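Local coordinates for protein glycosyl hydrolase, family 38 (Enterococcus faecalis, PDB 5KBP) that probably hydrolyses alpha-mannosidic linkages as a glycosyl hydrolase family 38 alpha-mannosidase, at residues 299-304 / 750-755; 562-567 / 670-675. One frame throughout, in Å; residues are numbered along the deposited sequence.

Contact 1 of 2, residues 299-304 / 750-755; sequences TSSARV and LIRCVG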
loop_
_atom_site.group_PDB
_atom_site.type_symbol
_atom_site.label_atom_id
_atom_site.label_comp_id
_atom_site.label_asym_id
_atom_site.label_seq_id
_atom_site.Cartn_x
_atom_site.Cartn_y
_atom_site.Cartn_z
ATOM N N THR A 299 5.211 13.653 18.740
ATOM C CA THR A 299 5.033 12.918 17.494
ATOM C C THR A 299 6.076 11.819 17.341
ATOM O O THR A 299 5.840 10.836 16.630
ATOM C CB THR A 299 5.102 13.874 16.302
ATOM O OG1 THR A 299 6.328 14.615 16.350
ATOM C CG2 THR A 299 3.929 14.842 16.317
ATOM N N SER A 300 7.225 11.964 18.004
ATOM C CA SER A 300 8.278 10.960 17.924
ATOM C C SER A 300 7.854 9.619 18.513
ATOM O O SER A 300 8.427 8.587 18.149
ATOM C CB SER A 300 9.535 11.473 18.631
ATOM O OG SER A 300 9.220 12.008 19.905
ATOM N N SER A 301 6.866 9.608 19.407
ATOM C CA SER A 301 6.363 8.372 19.992
ATOM C C SER A 301 5.027 7.933 19.408
ATOM O O SER A 301 4.568 6.828 19.716
ATOM C CB SER A 301 6.227 8.519 21.514
ATOM O OG SER A 301 5.274 9.513 21.851
ATOM N N ALA A 302 4.395 8.765 18.584
ATOM C CA ALA A 302 3.130 8.394 17.964
ATOM C C ALA A 302 3.358 7.330 16.898
ATOM O O ALA A 302 4.230 7.480 16.037
ATOM C CB ALA A 302 2.463 9.623 17.351
ATOM N N ARG A 303 2.565 6.259 16.955
ATOM C CA ARG A 303 2.650 5.139 16.017
ATOM C C ARG A 303 4.097 4.661 15.867
ATOM O O ARG A 303 4.748 4.847 14.839
ATOM C CB ARG A 303 2.055 5.523 14.659
ATOM C CG ARG A 303 0.604 5.973 14.707
ATOM C CD ARG A 303 0.119 6.373 13.323
ATOM N NE ARG A 303 -1.257 6.860 13.322
ATOM C CZ ARG A 303 -2.313 6.128 12.980
ATOM N NH1 ARG A 303 -2.160 4.863 12.610
ATOM N NH2 ARG A 303 -3.527 6.663 13.004
ATOM N N VAL A 304 4.579 4.027 16.938
ATOM C CA VAL A 304 5.990 3.655 17.023
ATOM C C VAL A 304 6.373 2.671 15.922
ATOM O O VAL A 304 7.539 2.612 15.510
ATOM C CB VAL A 304 6.303 3.093 18.425
ATOM C CG1 VAL A 304 5.502 1.824 18.687
ATOM C CG2 VAL A 304 7.797 2.847 18.592
ATOM N N LEU A 750 8.389 3.673 24.920
ATOM C CA LEU A 750 8.273 2.498 24.068
ATOM C C LEU A 750 7.098 2.606 23.102
ATOM O O LEU A 750 7.249 2.347 21.903
ATOM C CB LEU A 750 8.135 1.239 24.929
ATOM C CG LEU A 750 9.280 0.955 25.904
ATOM C CD1 LEU A 750 9.012 -0.323 26.682
ATOM C CD2 LEU A 750 10.605 0.871 25.165
ATOM N N ILE A 751 5.928 2.995 23.603
ATOM C CA ILE A 751 4.719 3.034 22.790
ATOM C C ILE A 751 3.760 4.033 23.422
ATOM O O ILE A 751 3.658 4.128 24.647
ATOM C CB ILE A 751 4.096 1.622 22.656
ATOM C CG1 ILE A 751 2.947 1.616 21.647
ATOM C CG2 ILE A 751 3.628 1.096 24.008
ATOM C CD1 ILE A 751 2.397 0.230 21.371
ATOM N N ARG A 752 3.078 4.801 22.573
ATOM C CA ARG A 752 2.103 5.788 23.027
ATOM C C ARG A 752 0.853 5.651 22.175
ATOM O O ARG A 752 0.933 5.696 20.943
ATOM C CB ARG A 752 2.665 7.210 22.943
ATOM C CG ARG A 752 1.792 8.257 23.613
ATOM C CD ARG A 752 2.470 9.618 23.649
ATOM N NE ARG A 752 2.541 10.233 22.327
ATOM C CZ ARG A 752 1.599 11.023 21.824
ATOM N NH1 ARG A 752 1.740 11.544 20.613
ATOM N NH2 ARG A 752 0.513 11.290 22.534
ATOM N N CYS A 753 -0.296 5.493 22.828
ATOM C CA CYS A 753 -1.541 5.136 22.161
ATOM C C CYS A 753 -2.578 6.227 22.390
ATOM O O CYS A 753 -2.901 6.551 23.537
ATOM C CB CYS A 753 -2.053 3.790 22.676
ATOM S SG CYS A 753 -0.765 2.519 22.805
ATOM N N VAL A 754 -3.103 6.784 21.297
ATOM C CA VAL A 754 -4.134 7.811 21.340
ATOM C C VAL A 754 -5.217 7.450 20.329
ATOM O O VAL A 754 -5.077 6.514 19.542
ATOM C CB VAL A 754 -3.572 9.218 21.058
ATOM C CG1 VAL A 754 -2.722 9.687 22.228
ATOM C CG2 VAL A 754 -2.760 9.210 19.772
ATOM N N GLY A 755 -6.307 8.213 20.355
ATOM C CA GLY A 755 -7.456 7.883 19.532
ATOM C C GLY A 755 -7.862 8.919 18.503
ATOM O O GLY A 755 -8.772 8.674 17.705
HETATM O O HOH W 1 3.358 4.695 19.439
#

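Contact 2 of 2, residues 562-567 / 670-675; sequences FEDTGD and KDHRLR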
loop_
_atom_site.group_PDB
_atom_site.type_symbol
_atom_site.label_atom_id
_atom_site.label_comp_id
_atom_site.label_asym_id
_atom_site.label_seq_id
_atom_site.Cartn_x
_atom_site.Cartn_y
_atom_site.Cartn_z
ATOM N N PHE A 562 9.635 -0.395 34.159
ATOM C CA PHE A 562 8.583 -0.018 33.225
ATOM C C PHE A 562 7.528 0.830 33.922
ATOM O O PHE A 562 7.185 0.588 35.084
ATOM C CB PHE A 562 7.945 -1.261 32.601
ATOM C CG PHE A 562 8.901 -2.075 31.778
ATOM C CD1 PHE A 562 9.222 -1.690 30.486
ATOM C CD2 PHE A 562 9.487 -3.217 32.297
ATOM C CE1 PHE A 562 10.106 -2.433 29.727
ATOM C CE2 PHE A 562 10.371 -3.964 31.541
ATOM C CZ PHE A 562 10.681 -3.571 30.255
ATOM N N GLU A 563 7.016 1.825 33.201
ATOM C CA GLU A 563 6.061 2.780 33.743
ATOM C C GLU A 563 4.985 3.051 32.706
ATOM O O GLU A 563 5.296 3.407 31.565
ATOM C CB GLU A 563 6.755 4.089 34.134
ATOM C CG GLU A 563 5.819 5.175 34.635
ATOM C CD GLU A 563 6.424 6.559 34.517
ATOM O OE1 GLU A 563 6.397 7.129 33.406
ATOM O OE2 GLU A 563 6.939 7.073 35.532
ATOM N N ASP A 564 3.726 2.885 33.100
ATOM C CA ASP A 564 2.590 3.137 32.225
ATOM C C ASP A 564 1.697 4.196 32.851
ATOM O O ASP A 564 1.343 4.102 34.032
ATOM C CB ASP A 564 1.789 1.859 31.965
ATOM C CG ASP A 564 0.633 2.083 31.009
ATOM O OD1 ASP A 564 0.852 2.014 29.781
ATOM O OD2 ASP A 564 -0.495 2.333 31.483
ATOM N N THR A 565 1.347 5.207 32.061
ATOM C CA THR A 565 0.421 6.249 32.474
ATOM C C THR A 565 -0.632 6.432 31.393
ATOM O O THR A 565 -0.473 5.976 30.259
ATOM C CB THR A 565 1.132 7.589 32.730
ATOM O OG1 THR A 565 1.588 8.134 31.487
ATOM C CG2 THR A 565 2.321 7.404 33.660
ATOM N N GLY A 566 -1.715 7.110 31.760
ATOM C CA GLY A 566 -2.733 7.441 30.788
ATOM C C GLY A 566 -2.287 8.543 29.848
ATOM O O GLY A 566 -1.352 9.298 30.114
ATOM N N ASP A 567 -2.974 8.628 28.712
ATOM C CA ASP A 567 -2.693 9.674 27.732
ATOM C C ASP A 567 -3.999 10.022 27.036
ATOM O O ASP A 567 -4.538 9.206 26.280
ATOM C CB ASP A 567 -1.633 9.227 26.729
ATOM C CG ASP A 567 -1.307 10.302 25.708
ATOM O OD1 ASP A 567 -1.657 11.477 25.942
ATOM O OD2 ASP A 567 -0.685 9.974 24.676
ATOM N N LYS A 670 -5.641 0.925 25.443
ATOM C CA LYS A 670 -5.806 2.171 24.712
ATOM C C LYS A 670 -5.560 3.364 25.628
ATOM O O LYS A 670 -5.642 3.262 26.855
ATOM C CB LYS A 670 -7.210 2.269 24.100
ATOM C CG LYS A 670 -7.534 1.153 23.125
ATOM C CD LYS A 670 -8.977 1.234 22.653
ATOM C CE LYS A 670 -9.326 0.080 21.724
ATOM N NZ LYS A 670 -10.757 0.102 21.307
ATOM N N ASP A 671 -5.248 4.501 25.002
ATOM C CA ASP A 671 -5.128 5.789 25.690
ATOM C C ASP A 671 -4.081 5.745 26.803
ATOM O O ASP A 671 -4.340 6.122 27.947
ATOM C CB ASP A 671 -6.485 6.240 26.238
ATOM C CG ASP A 671 -7.534 6.385 25.153
ATOM O OD1 ASP A 671 -7.216 6.947 24.084
ATOM O OD2 ASP A 671 -8.678 5.932 25.370
ATOM N N HIS A 672 -2.877 5.290 26.459
ATOM C CA HIS A 672 -1.820 5.162 27.452
ATOM C C HIS A 672 -0.461 5.283 26.778
ATOM O O HIS A 672 -0.345 5.267 25.550
ATOM C CB HIS A 672 -1.921 3.834 28.208
ATOM C CG HIS A 672 -1.516 2.647 27.393
ATOM N ND1 HIS A 672 -0.567 1.741 27.817
ATOM C CD2 HIS A 672 -1.926 2.220 26.176
ATOM C CE1 HIS A 672 -0.412 0.807 26.896
ATOM N NE2 HIS A 672 -1.224 1.075 25.891
ATOM N N ARG A 673 0.573 5.401 27.609
ATOM C CA ARG A 673 1.954 5.477 27.155
ATOM C C ARG A 673 2.815 4.617 28.065
ATOM O O ARG A 673 2.753 4.755 29.290
ATOM C CB ARG A 673 2.465 6.923 27.158
ATOM C CG ARG A 673 3.921 7.066 26.731
ATOM C CD ARG A 673 4.496 8.405 27.154
ATOM N NE ARG A 673 4.462 8.566 28.603
ATOM C CZ ARG A 673 4.877 9.652 29.247
ATOM N NH1 ARG A 673 4.806 9.706 30.571
ATOM N NH2 ARG A 673 5.361 10.684 28.570
ATOM N N LEU A 674 3.610 3.730 27.468
ATOM C CA LEU A 674 4.496 2.837 28.204
ATOM C C LEU A 674 5.943 3.235 27.952
ATOM O O LEU A 674 6.356 3.397 26.799
ATOM C CB LEU A 674 4.274 1.382 27.790
ATOM C CG LEU A 674 5.180 0.355 28.472
ATOM C CD1 LEU A 674 4.829 0.215 29.948
ATOM C CD2 LEU A 674 5.098 -0.986 27.761
ATOM N N ARG A 675 6.708 3.391 29.031
ATOM C CA ARG A 675 8.110 3.769 28.945
ATOM C C ARG A 675 8.949 2.814 29.783
ATOM O O ARG A 675 8.435 2.070 30.624
ATOM C CB ARG A 675 8.343 5.210 29.426
ATOM C CG ARG A 675 7.231 6.184 29.074
ATOM C CD ARG A 675 7.107 7.260 30.140
ATOM N NE ARG A 675 8.071 8.343 29.965
ATOM C CZ ARG A 675 8.349 9.248 30.898
ATOM N NH1 ARG A 675 7.747 9.192 32.079
ATOM N NH2 ARG A 675 9.235 10.204 30.656
#

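Contact 1 of 2, residues 299-304 / 750-755
Arg752 reaches from its strand to the loop 299-304 and meets Ser301 through a side-on hydrogen bond: NE donates to Ser301 OG at 2.9 Å, with the hydroxyl lying at the edge of the guanidinium, close to its plane. The bond is bent, 143° at the hydrogen. CG of Arg752 runs anti to the backbone N (chi1 -170°) and brings CD to 3.3 Å from Ser301 OG; the bend at chi3 (71°) then sets NE beside the hydroxyl. Beyond NE, the NH1 end sits obliquely by the Ala302 methyl and bonds to Asn298 O, while NH2 pairs with Asp567 in a salt bridge and with Asn570 O. Ser301 OG has a second partner in Glu737, so the hydroxyl joins a buried polar network.

Val304 makes the apolar half. Its CG2 packs on the backbone oxygen of Leu750 at 3.4 Å, and CG1 touches Ile751 CG1 at 3.9 Å, the two side chains crossing at about a right angle. Between the backbones a single water fills in for direct bonds: it donates to Ser301 O at 2.5 Å and accepts from Val304 N (2.9 Å) and Arg752 N (3.1 Å).

The loop leads into helix 304-332, so the contact seats the start of that helix against strand 745-753. On the strand's other edge, Leu750 and Ile751 both face Leu674 in a classic beta bulge next to strand 672-679. Tyr774 and Phe776 of strand 772-783, in a separate sheet, pack against both Val304 and Ile751.

Contact 2 of 2, residues 562-567 / 670-675
Two antiparallel strands, 562-566 and 672-675, are neighbours here in a large antiparallel sheet of the glycosyl hydrolase family 38 C-terminal domain, which is of the galactose mutarotase-like type, and they run at 163° to each other. Glu563 with Arg675 and Thr565 with Arg673 are the hydrogen-bonded pairs, each closed by two backbone N-H to O bonds; Asp564 with Leu674 and Gly566 with His672 are the non-hydrogen-bonded pairs. Past the last of these, Asp567 N still bonds to Asp671 O at 3.0 Å, but from above the carbonyl plane.

One face carries Glu563, Thr565, Arg673 and Arg675. Glu563 and Arg675 lie side by side, pointing the same way, and Glu563 OE1 offers its syn lone pair to Arg675 NH1 in a salt bridge of 2.8 Å. The carboxylate and guanidinium planes are turned 37° apart, yet the oxygen stays near the guanidinium plane, at its edge. Arg675 NH2 has a further charged partner in Glu739. Arg673 lies alongside Thr565, its NH1 3.7 Å from Thr565 OG1, and one face of its guanidinium is covered by Arg675 CD. The two arginines are thus layered, with Glu563 probably easing their charge.

Across the sheet, Asp564 CB meets Leu674 CD1 at 4.0 Å, and Phe562 packs on Ile646 and Thr648 of strand 641-653. Asp564 OD2 is held by a salt bridge to Arg637. With CG placed between its backbone N and carbonyl carbon (chi1 73°), His672 presents its ring edge to Asp564 in a nearly straight hydrogen bond, though the modelled 2.4 Å between His672 ND1 and Asp564 OD1 is doubtfully short.

In the fold
Both contacts are buried and share one antiparallel sheet, in which strand 672-679 lies between strands 555-566 and 745-753. Contact 2 is a regular strand pair within that sheet, with a ladder of direct backbone bonds; contact 1 joins the sheet to the loop that starts helix 304-332, linking the middle domain to the C-terminal domain, with a water and side chains doing the work. Cys753 N and His672 O, 2.7 Å apart, probably hydrogen-bond across the shared boundary, as do Leu750 N and Leu674 O at 2.8 Å. The centre of contact 1 lies about 16 Å from the centre of the chain, that of contact 2 about 24 Å, where Glu563 is partly exposed.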